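PDB 3HPY: catechol 2,3-dioxygenase from Pseudomonas sp. KL28, which probably opens the aromatic ring of catechol by iron-dependent extradiol cleavage, using molecular oxygen to give 2-hydroxy-6-oxohexa-2,4-dienoate, and works as a homotetramer. Local coordinates for residues F68-L82 against R109-E123. Sequence-based numbering, arbitrary orientation.
Sequences FFGFKVLDKATLEKL and RFELPSGHLIELYAE
The Phe68 ring carries Arg109 and Glu119 over one and the same face. The guanidinium lies nearly flat on it, planes 18° apart and centres 4.6 Å apart, an off-centre cation-pi stack in which NH2 sits toward the rim. Glu119 OE2 stands 3.1 Å from Phe68 CD1, also above the rim. With CG between backbone N and carbonyl carbon (chi1 56°), the Phe68 ring lies over the Arg109-Glu119 salt bridge. Arg109 grips Glu119 OE2 side-on through NE and NH2, with NH2 at 2.8 Å; Arg107 adds a further salt bridge to OE2, so the carboxylate probably offsets the two close arginine charges. The Lys72 side chain crosses the Tyr121 ring at about a right angle; Lys72 CA lies over the face, 4.0 Å from the centroid, in a CH-pi contact. The extended Lys72 chain passes on to salt bridges with Asp52 and with Asp278 of a second subunit, while the Tyr121 ring also meets that of His11, planes nearly parallel. Ile118 CG2 touches the edge of the Phe71 ring in its plane, 3.9 Å from CD2, on the sheet face shared with Leu120. Five backbone hydrogen bonds, from Phe69 N to Leu117 O through to Val73 N to Tyr121 O, join strands 68-73 and 117-121 in parallel. Asp75 then N-caps the helix with OD1 bound to Thr78 N, and Leu79 and Leu82 pack down on Leu120. Phe69 and Phe71 touch Ile203 of strand 203-207, and the Phe69 side chain comes within about 5 Å of that of the iron ligand His154. Strand 65-73, helix 76-89 and strands 93-96, 107-111 and 117-121 form a beta-alpha-beta-beta-beta module of the VOC fold, which this contact closes by pairing its first and last strands.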
ATOM      1  N   PHE C  68       9.342  33.555   7.716  1.00 31.62           N
ATOM      2  CA  PHE C  68       7.904  33.767   7.754  1.00 30.14           C
ATOM      3  C   PHE C  68       7.122  32.651   7.067  1.00 29.86           C
ATOM      4  O   PHE C  68       7.676  31.871   6.291  1.00 29.90           O
ATOM      5  CB  PHE C  68       7.570  35.124   7.121  1.00 29.92           C
ATOM      6  CG  PHE C  68       8.082  35.288   5.725  1.00 29.34           C
ATOM      7  CD1 PHE C  68       7.342  34.825   4.639  1.00 28.05           C
ATOM      8  CD2 PHE C  68       9.305  35.917   5.491  1.00 28.92           C
ATOM      9  CE1 PHE C  68       7.808  34.987   3.333  1.00 29.08           C
ATOM     10  CE2 PHE C  68       9.785  36.084   4.188  1.00 28.52           C
ATOM     11  CZ  PHE C  68       9.032  35.617   3.103  1.00 29.06           C
ATOM     12  N   PHE C  69       5.832  32.584   7.371  1.00 29.10           N
ATOM     13  CA  PHE C  69       4.944  31.572   6.814  1.00 29.43           C
ATOM     14  C   PHE C  69       3.697  32.262   6.269  1.00 28.01           C
ATOM     15  O   PHE C  69       2.985  32.937   7.010  1.00 27.32           O
ATOM     16  CB  PHE C  69       4.557  30.580   7.910  1.00 29.04           C
ATOM     17  CG  PHE C  69       3.884  29.339   7.398  1.00 30.13           C
ATOM     18  CD1 PHE C  69       2.534  29.121   7.630  1.00 29.33           C
ATOM     19  CD2 PHE C  69       4.610  28.382   6.692  1.00 28.72           C
ATOM     20  CE1 PHE C  69       1.909  27.965   7.169  1.00 30.35           C
ATOM     21  CE2 PHE C  69       3.996  27.228   6.229  1.00 30.13           C
ATOM     22  CZ  PHE C  69       2.641  27.020   6.469  1.00 29.42           C
ATOM     23  N   GLY C  70       3.429  32.081   4.982  1.00 25.69           N
ATOM     24  CA  GLY C  70       2.278  32.730   4.381  1.00 26.49           C
ATOM     25  C   GLY C  70       1.099  31.849   4.003  1.00 26.00           C
ATOM     26  O   GLY C  70       1.247  30.649   3.789  1.00 25.74           O
ATOM     27  N   PHE C  71      -0.071  32.473   3.913  1.00 25.60           N
ATOM     28  CA  PHE C  71      -1.312  31.788   3.557  1.00 27.16           C
ATOM     29  C   PHE C  71      -1.993  32.496   2.389  1.00 28.79           C
ATOM     30  O   PHE C  71      -2.192  33.712   2.427  1.00 28.12           O
ATOM     31  CB  PHE C  71      -2.282  31.807   4.734  1.00 26.33           C
ATOM     32  CG  PHE C  71      -1.894  30.915   5.873  1.00 27.41           C
ATOM     33  CD1 PHE C  71      -2.255  29.577   5.867  1.00 25.23           C
ATOM     34  CD2 PHE C  71      -1.227  31.426   6.989  1.00 27.04           C
ATOM     35  CE1 PHE C  71      -1.971  28.763   6.948  1.00 23.06           C
ATOM     36  CE2 PHE C  71      -0.936  30.609   8.083  1.00 25.74           C
ATOM     37  CZ  PHE C  71      -1.311  29.281   8.061  1.00 24.81           C
ATOM     38  N   LYS C  72      -2.370  31.746   1.357  1.00 29.37           N
ATOM     39  CA  LYS C  72      -3.064  32.370   0.238  1.00 28.18           C
ATOM     40  C   LYS C  72      -4.528  32.516   0.630  1.00 26.76           C
ATOM     41  O   LYS C  72      -5.079  31.625   1.279  1.00 26.44           O
ATOM     42  CB  LYS C  72      -2.947  31.524  -1.029  1.00 29.63           C
ATOM     43  CG  LYS C  72      -3.655  32.160  -2.212  1.00 28.64           C
ATOM     44  CD  LYS C  72      -3.282  31.535  -3.533  1.00 29.60           C
ATOM     45  CE  LYS C  72      -4.060  32.189  -4.660  1.00 30.84           C
ATOM     46  NZ  LYS C  72      -3.563  31.733  -5.989  1.00 30.89           N
ATOM     47  N   VAL C  73      -5.150  33.642   0.274  1.00 24.34           N
ATOM     48  CA  VAL C  73      -6.569  33.862   0.594  1.00 25.04           C
ATOM     49  C   VAL C  73      -7.378  33.833  -0.708  1.00 24.97           C
ATOM     50  O   VAL C  73      -6.800  33.829  -1.793  1.00 24.90           O
ATOM     51  CB  VAL C  73      -6.804  35.212   1.324  1.00 25.06           C
ATOM     52  CG1 VAL C  73      -5.918  35.291   2.566  1.00 23.31           C
ATOM     53  CG2 VAL C  73      -6.532  36.380   0.383  1.00 24.23           C
ATOM     54  N   LEU C  74      -8.701  33.831  -0.608  1.00 25.99           N
ATOM     55  CA  LEU C  74      -9.531  33.750  -1.805  1.00 25.73           C
ATOM     56  C   LEU C  74      -9.204  34.778  -2.887  1.00 28.10           C
ATOM     57  O   LEU C  74      -8.908  34.403  -4.033  1.00 28.50           O
ATOM     58  CB  LEU C  74     -11.011  33.842  -1.431  1.00 25.87           C
ATOM     59  CG  LEU C  74     -12.023  33.427  -2.516  1.00 24.56           C
ATOM     60  CD1 LEU C  74     -11.773  31.990  -2.985  1.00 25.68           C
ATOM     61  CD2 LEU C  74     -13.421  33.538  -1.948  1.00 24.38           C
ATOM     62  N   ASP C  75      -9.256  36.062  -2.539  1.00 27.72           N
ATOM     63  CA  ASP C  75      -8.973  37.133  -3.507  1.00 29.49           C
ATOM     64  C   ASP C  75      -8.512  38.440  -2.849  1.00 29.24           C
ATOM     65  O   ASP C  75      -8.426  38.538  -1.622  1.00 25.68           O
ATOM     66  CB  ASP C  75     -10.222  37.403  -4.356  1.00 31.01           C
ATOM     67  CG  ASP C  75     -11.487  37.481  -3.519  1.00 31.22           C
ATOM     68  OD1 ASP C  75     -11.490  38.223  -2.514  1.00 33.89           O
ATOM     69  OD2 ASP C  75     -12.479  36.803  -3.861  1.00 29.03           O
ATOM     70  N   LYS C  76      -8.226  39.444  -3.677  1.00 29.99           N
ATOM     71  CA  LYS C  76      -7.770  40.737  -3.179  1.00 32.05           C
ATOM     72  C   LYS C  76      -8.782  41.332  -2.206  1.00 30.23           C
ATOM     73  O   LYS C  76      -8.404  41.899  -1.186  1.00 30.50           O
ATOM     74  CB  LYS C  76      -7.519  41.691  -4.352  1.00 32.94           C
ATOM     75  CG  LYS C  76      -6.379  41.244  -5.263  1.00 37.33           C
ATOM     76  CD  LYS C  76      -6.385  42.001  -6.589  1.00 40.80           C
ATOM     77  CE  LYS C  76      -7.526  41.527  -7.480  1.00 41.45           C
ATOM     78  NZ  LYS C  76      -7.800  42.451  -8.618  1.00 41.74           N
ATOM     79  N   ALA C  77     -10.066  41.181  -2.510  1.00 30.34           N
ATOM     80  CA  ALA C  77     -11.117  41.695  -1.632  1.00 30.91           C
ATOM     81  C   ALA C  77     -11.020  41.044  -0.252  1.00 30.59           C
ATOM     82  O   ALA C  77     -11.202  41.701   0.773  1.00 31.55           O
ATOM     83  CB  ALA C  77     -12.500  41.423  -2.245  1.00 29.74           C
ATOM     84  N   THR C  78     -10.740  39.746  -0.230  1.00 30.25           N
ATOM     85  CA  THR C  78     -10.621  39.020   1.027  1.00 30.10           C
ATOM     86  C   THR C  78      -9.386  39.519   1.767  1.00 30.63           C
ATOM     87  O   THR C  78      -9.421  39.742   2.981  1.00 30.19           O
ATOM     88  CB  THR C  78     -10.479  37.509   0.774  1.00 30.11           C
ATOM     89  OG1 THR C  78     -11.514  37.087  -0.125  1.00 29.30           O
ATOM     90  CG2 THR C  78     -10.601  36.727   2.083  1.00 28.15           C
ATOM     91  N   LEU C  79      -8.300  39.698   1.018  1.00 30.60           N
ATOM     92  CA  LEU C  79      -7.037  40.165   1.575  1.00 30.96           C
ATOM     93  C   LEU C  79      -7.246  41.468   2.347  1.00 32.23           C
ATOM     94  O   LEU C  79      -6.908  41.558   3.529  1.00 31.10           O
ATOM     95  CB  LEU C  79      -6.016  40.382   0.456  1.00 28.64           C
ATOM     96  CG  LEU C  79      -4.562  40.618   0.873  1.00 28.80           C
ATOM     97  CD1 LEU C  79      -4.059  39.403   1.640  1.00 29.87           C
ATOM     98  CD2 LEU C  79      -3.691  40.861  -0.360  1.00 26.05           C
ATOM     99  N   GLU C  80      -7.811  42.469   1.674  1.00 33.12           N
ATOM    100  CA  GLU C  80      -8.071  43.765   2.300  1.00 33.56           C
ATOM    101  C   GLU C  80      -8.934  43.555   3.536  1.00 32.66           C
ATOM    102  O   GLU C  80      -8.668  44.096   4.608  1.00 33.27           O
ATOM    103  CB  GLU C  80      -8.806  44.689   1.328  1.00 34.52           C
ATOM    104  CG  GLU C  80      -8.080  44.945   0.017  1.00 37.35           C
ATOM    105  CD  GLU C  80      -6.704  45.545   0.220  1.00 38.68           C
ATOM    106  OE1 GLU C  80      -6.481  46.165   1.284  1.00 38.62           O
ATOM    107  OE2 GLU C  80      -5.852  45.406  -0.684  1.00 39.86           O
ATOM    108  N   LYS C  81      -9.976  42.754   3.365  1.00 33.65           N
ATOM    109  CA  LYS C  81     -10.919  42.441   4.429  1.00 33.31           C
ATOM    110  C   LYS C  81     -10.198  41.915   5.678  1.00 34.29           C
ATOM    111  O   LYS C  81     -10.435  42.389   6.793  1.00 34.75           O
ATOM    112  CB  LYS C  81     -11.914  41.414   3.892  1.00 33.10           C
ATOM    113  CG  LYS C  81     -13.234  41.358   4.619  1.00 34.44           C
ATOM    114  CD  LYS C  81     -13.182  40.431   5.808  1.00 35.30           C
ATOM    115  CE  LYS C  81     -14.574  40.258   6.401  1.00 36.62           C
ATOM    116  NZ  LYS C  81     -14.559  39.361   7.593  1.00 35.50           N
ATOM    117  N   LEU C  82      -9.307  40.946   5.490  1.00 33.67           N
ATOM    118  CA  LEU C  82      -8.568  40.378   6.610  1.00 32.54           C
ATOM    119  C   LEU C  82      -7.555  41.351   7.218  1.00 32.43           C
ATOM    120  O   LEU C  82      -7.398  41.405   8.439  1.00 30.56           O
ATOM    121  CB  LEU C  82      -7.891  39.078   6.171  1.00 32.44           C
ATOM    122  CG  LEU C  82      -8.962  38.017   5.908  1.00 31.03           C
ATOM    123  CD1 LEU C  82      -8.387  36.861   5.107  1.00 32.66           C
ATOM    124  CD2 LEU C  82      -9.526  37.546   7.241  1.00 29.37           C
ATOM    125  N   ARG C 109       1.627  41.242   6.224  1.00 35.43           N
ATOM    126  CA  ARG C 109       2.411  40.512   7.212  1.00 36.65           C
ATOM    127  C   ARG C 109       2.238  41.088   8.608  1.00 36.57           C
ATOM    128  O   ARG C 109       2.176  42.300   8.784  1.00 35.84           O
ATOM    129  CB  ARG C 109       3.901  40.523   6.848  1.00 37.09           C
ATOM    130  CG  ARG C 109       4.755  39.617   7.734  1.00 38.14           C
ATOM    131  CD  ARG C 109       6.246  39.849   7.522  1.00 39.82           C
ATOM    132  NE  ARG C 109       6.684  39.571   6.154  1.00 38.49           N
ATOM    133  CZ  ARG C 109       7.923  39.777   5.718  1.00 40.40           C
ATOM    134  NH1 ARG C 109       8.845  40.262   6.539  1.00 41.24           N
ATOM    135  NH2 ARG C 109       8.244  39.499   4.460  1.00 41.67           N
ATOM    136  N   PHE C 110       2.144  40.206   9.597  1.00 37.21           N
ATOM    137  CA  PHE C 110       1.985  40.633  10.976  1.00 38.06           C
ATOM    138  C   PHE C 110       2.725  39.656  11.884  1.00 39.25           C
ATOM    139  O   PHE C 110       3.136  38.579  11.443  1.00 39.22           O
ATOM    140  CB  PHE C 110       0.498  40.700  11.336  1.00 38.29           C
ATOM    141  CG  PHE C 110      -0.211  39.374  11.267  1.00 39.27           C
ATOM    142  CD1 PHE C 110      -0.250  38.529  12.376  1.00 38.38           C
ATOM    143  CD2 PHE C 110      -0.844  38.970  10.091  1.00 38.59           C
ATOM    144  CE1 PHE C 110      -0.913  37.301  12.316  1.00 37.87           C
ATOM    145  CE2 PHE C 110      -1.508  37.744  10.023  1.00 36.91           C
ATOM    146  CZ  PHE C 110      -1.542  36.910  11.137  1.00 36.16           C
ATOM    147  N   GLU C 111       2.914  40.038  13.143  1.00 39.06           N
ATOM    148  CA  GLU C 111       3.619  39.180  14.088  1.00 39.36           C
ATOM    149  C   GLU C 111       2.647  38.658  15.137  1.00 39.45           C
ATOM    150  O   GLU C 111       1.796  39.400  15.641  1.00 39.34           O
ATOM    151  CB  GLU C 111       4.755  39.953  14.774  1.00 41.82           C
ATOM    152  CG  GLU C 111       5.731  39.070  15.563  1.00 43.70           C
ATOM    153  CD  GLU C 111       6.749  39.864  16.373  1.00 45.07           C
ATOM    154  OE1 GLU C 111       7.411  40.763  15.805  1.00 44.79           O
ATOM    155  OE2 GLU C 111       6.891  39.579  17.584  1.00 46.05           O
ATOM    156  N   LEU C 112       2.769  37.374  15.453  1.00 37.26           N
ATOM    157  CA  LEU C 112       1.909  36.748  16.446  1.00 37.22           C
ATOM    158  C   LEU C 112       2.562  36.840  17.819  1.00 37.16           C
ATOM    159  O   LEU C 112       3.757  37.129  17.934  1.00 36.04           O
ATOM    160  CB  LEU C 112       1.672  35.270  16.102  1.00 36.72           C
ATOM    161  CG  LEU C 112       0.702  34.871  14.981  1.00 37.16           C
ATOM    162  CD1 LEU C 112       0.776  33.361  14.788  1.00 35.28           C
ATOM    163  CD2 LEU C 112      -0.724  35.290  15.326  1.00 37.10           C
ATOM    164  N   PRO C 113       1.781  36.591  18.880  1.00 37.19           N
ATOM    165  CA  PRO C 113       2.272  36.634  20.260  1.00 37.66           C
ATOM    166  C   PRO C 113       3.405  35.630  20.457  1.00 38.96           C
ATOM    167  O   PRO C 113       4.269  35.806  21.324  1.00 38.92           O
ATOM    168  CB  PRO C 113       1.041  36.256  21.072  1.00 36.82           C
ATOM    169  CG  PRO C 113      -0.073  36.793  20.252  1.00 37.54           C
ATOM    170  CD  PRO C 113       0.321  36.399  18.854  1.00 37.75           C
ATOM    171  N   SER C 114       3.382  34.577  19.643  1.00 38.04           N
ATOM    172  CA  SER C 114       4.383  33.519  19.701  1.00 37.50           C
ATOM    173  C   SER C 114       5.691  33.943  19.041  1.00 37.49           C
ATOM    174  O   SER C 114       6.665  33.187  19.025  1.00 37.89           O
ATOM    175  CB  SER C 114       3.843  32.260  19.016  1.00 37.68           C
ATOM    176  OG  SER C 114       3.484  32.526  17.666  1.00 37.31           O
ATOM    177  N   GLY C 115       5.700  35.149  18.479  1.00 36.59           N
ATOM    178  CA  GLY C 115       6.900  35.661  17.846  1.00 36.56           C
ATOM    179  C   GLY C 115       7.053  35.371  16.365  1.00 36.77           C
ATOM    180  O   GLY C 115       7.918  35.962  15.717  1.00 36.03           O
ATOM    181  N   HIS C 116       6.219  34.482  15.822  1.00 36.22           N
ATOM    182  CA  HIS C 116       6.303  34.119  14.406  1.00 34.97           C
ATOM    183  C   HIS C 116       5.614  35.104  13.482  1.00 34.60           C
ATOM    184  O   HIS C 116       4.527  35.593  13.784  1.00 35.16           O
ATOM    185  CB  HIS C 116       5.699  32.736  14.165  1.00 34.46           C
ATOM    186  CG  HIS C 116       6.155  31.708  15.144  1.00 33.04           C
ATOM    187  ND1 HIS C 116       5.557  31.538  16.372  1.00 32.38           N
ATOM    188  CD2 HIS C 116       7.195  30.841  15.107  1.00 32.97           C
ATOM    189  CE1 HIS C 116       6.209  30.614  17.052  1.00 32.66           C
ATOM    190  NE2 HIS C 116       7.209  30.175  16.307  1.00 31.97           N
ATOM    191  N   LEU C 117       6.251  35.374  12.349  1.00 33.30           N
ATOM    192  CA  LEU C 117       5.699  36.288  11.359  1.00 33.95           C
ATOM    193  C   LEU C 117       4.800  35.514  10.399  1.00 34.01           C
ATOM    194  O   LEU C 117       5.200  34.490   9.854  1.00 34.51           O
ATOM    195  CB  LEU C 117       6.821  36.963  10.569  1.00 33.74           C
ATOM    196  CG  LEU C 117       7.965  37.573  11.383  1.00 33.24           C
ATOM    197  CD1 LEU C 117       8.883  38.350  10.456  1.00 35.34           C
ATOM    198  CD2 LEU C 117       7.408  38.479  12.461  1.00 33.35           C
ATOM    199  N   ILE C 118       3.586  36.012  10.195  1.00 33.64           N
ATOM    200  CA  ILE C 118       2.627  35.372   9.305  1.00 31.52           C
ATOM    201  C   ILE C 118       2.352  36.285   8.114  1.00 30.85           C
ATOM    202  O   ILE C 118       2.369  37.506   8.242  1.00 30.64           O
ATOM    203  CB  ILE C 118       1.302  35.102  10.042  1.00 29.82           C
ATOM    204  CG1 ILE C 118       1.579  34.386  11.364  1.00 29.32           C
ATOM    205  CG2 ILE C 118       0.382  34.258   9.175  1.00 29.44           C
ATOM    206  CD1 ILE C 118       2.133  32.988  11.217  1.00 27.58           C
ATOM    207  N   GLU C 119       2.108  35.688   6.956  1.00 30.38           N
ATOM    208  CA  GLU C 119       1.825  36.457   5.754  1.00 30.94           C
ATOM    209  C   GLU C 119       0.515  36.008   5.117  1.00 30.79           C
ATOM    210  O   GLU C 119       0.144  34.844   5.207  1.00 32.00           O
ATOM    211  CB  GLU C 119       2.962  36.301   4.740  1.00 32.35           C
ATOM    212  CG  GLU C 119       4.057  37.351   4.846  1.00 30.02           C
ATOM    213  CD  GLU C 119       5.066  37.239   3.727  1.00 29.92           C
ATOM    214  OE1 GLU C 119       4.697  36.745   2.639  1.00 25.34           O
ATOM    215  OE2 GLU C 119       6.230  37.659   3.923  1.00 33.17           O
ATOM    216  N   LEU C 120      -0.176  36.948   4.484  1.00 30.36           N
ATOM    217  CA  LEU C 120      -1.437  36.677   3.798  1.00 30.01           C
ATOM    218  C   LEU C 120      -1.349  37.350   2.430  1.00 31.65           C
ATOM    219  O   LEU C 120      -1.031  38.537   2.340  1.00 31.80           O
ATOM    220  CB  LEU C 120      -2.613  37.263   4.593  1.00 30.40           C
ATOM    221  CG  LEU C 120      -3.455  36.357   5.501  1.00 29.26           C
ATOM    222  CD1 LEU C 120      -2.589  35.405   6.297  1.00 31.54           C
ATOM    223  CD2 LEU C 120      -4.266  37.228   6.420  1.00 30.47           C
ATOM    224  N   TYR C 121      -1.596  36.592   1.365  1.00 30.67           N
ATOM    225  CA  TYR C 121      -1.552  37.151   0.024  1.00 31.14           C
ATOM    226  C   TYR C 121      -2.647  36.533  -0.813  1.00 31.34           C
ATOM    227  O   TYR C 121      -3.121  35.438  -0.515  1.00 30.45           O
ATOM    228  CB  TYR C 121      -0.205  36.871  -0.649  1.00 32.23           C
ATOM    229  CG  TYR C 121       0.057  35.400  -0.917  1.00 30.45           C
ATOM    230  CD1 TYR C 121       0.513  34.555   0.095  1.00 31.86           C
ATOM    231  CD2 TYR C 121      -0.130  34.861  -2.192  1.00 30.59           C
ATOM    232  CE1 TYR C 121       0.786  33.205  -0.157  1.00 31.68           C
ATOM    233  CE2 TYR C 121       0.136  33.519  -2.456  1.00 31.68           C
ATOM    234  CZ  TYR C 121       0.600  32.697  -1.436  1.00 32.07           C
ATOM    235  OH  TYR C 121       0.914  31.384  -1.718  1.00 33.07           O
ATOM    236  N   ALA C 122      -3.036  37.231  -1.873  1.00 31.67           N
ATOM    237  CA  ALA C 122      -4.082  36.735  -2.759  1.00 32.61           C
ATOM    238  C   ALA C 122      -3.547  36.468  -4.152  1.00 32.44           C
ATOM    239  O   ALA C 122      -4.216  35.836  -4.971  1.00 32.98           O
ATOM    240  CB  ALA C 122      -5.222  37.741  -2.831  1.00 31.17           C
ATOM    241  N   GLU C 123      -2.338  36.936  -4.427  1.00 33.58           N
ATOM    242  CA  GLU C 123      -1.781  36.753  -5.754  1.00 35.20           C
ATOM    243  C   GLU C 123      -0.436  36.047  -5.813  1.00 34.06           C
ATOM    244  O   GLU C 123       0.451  36.263  -4.983  1.00 33.31           O
ATOM    245  CB  GLU C 123      -1.693  38.105  -6.469  1.00 39.42           C
ATOM    246  CG  GLU C 123      -3.048  38.755  -6.741  1.00 43.95           C
ATOM    247  CD  GLU C 123      -2.915  40.120  -7.402  1.00 46.63           C
ATOM    248  OE1 GLU C 123      -2.291  40.197  -8.484  1.00 49.08           O
ATOM    249  OE2 GLU C 123      -3.435  41.113  -6.842  1.00 47.57           O
TER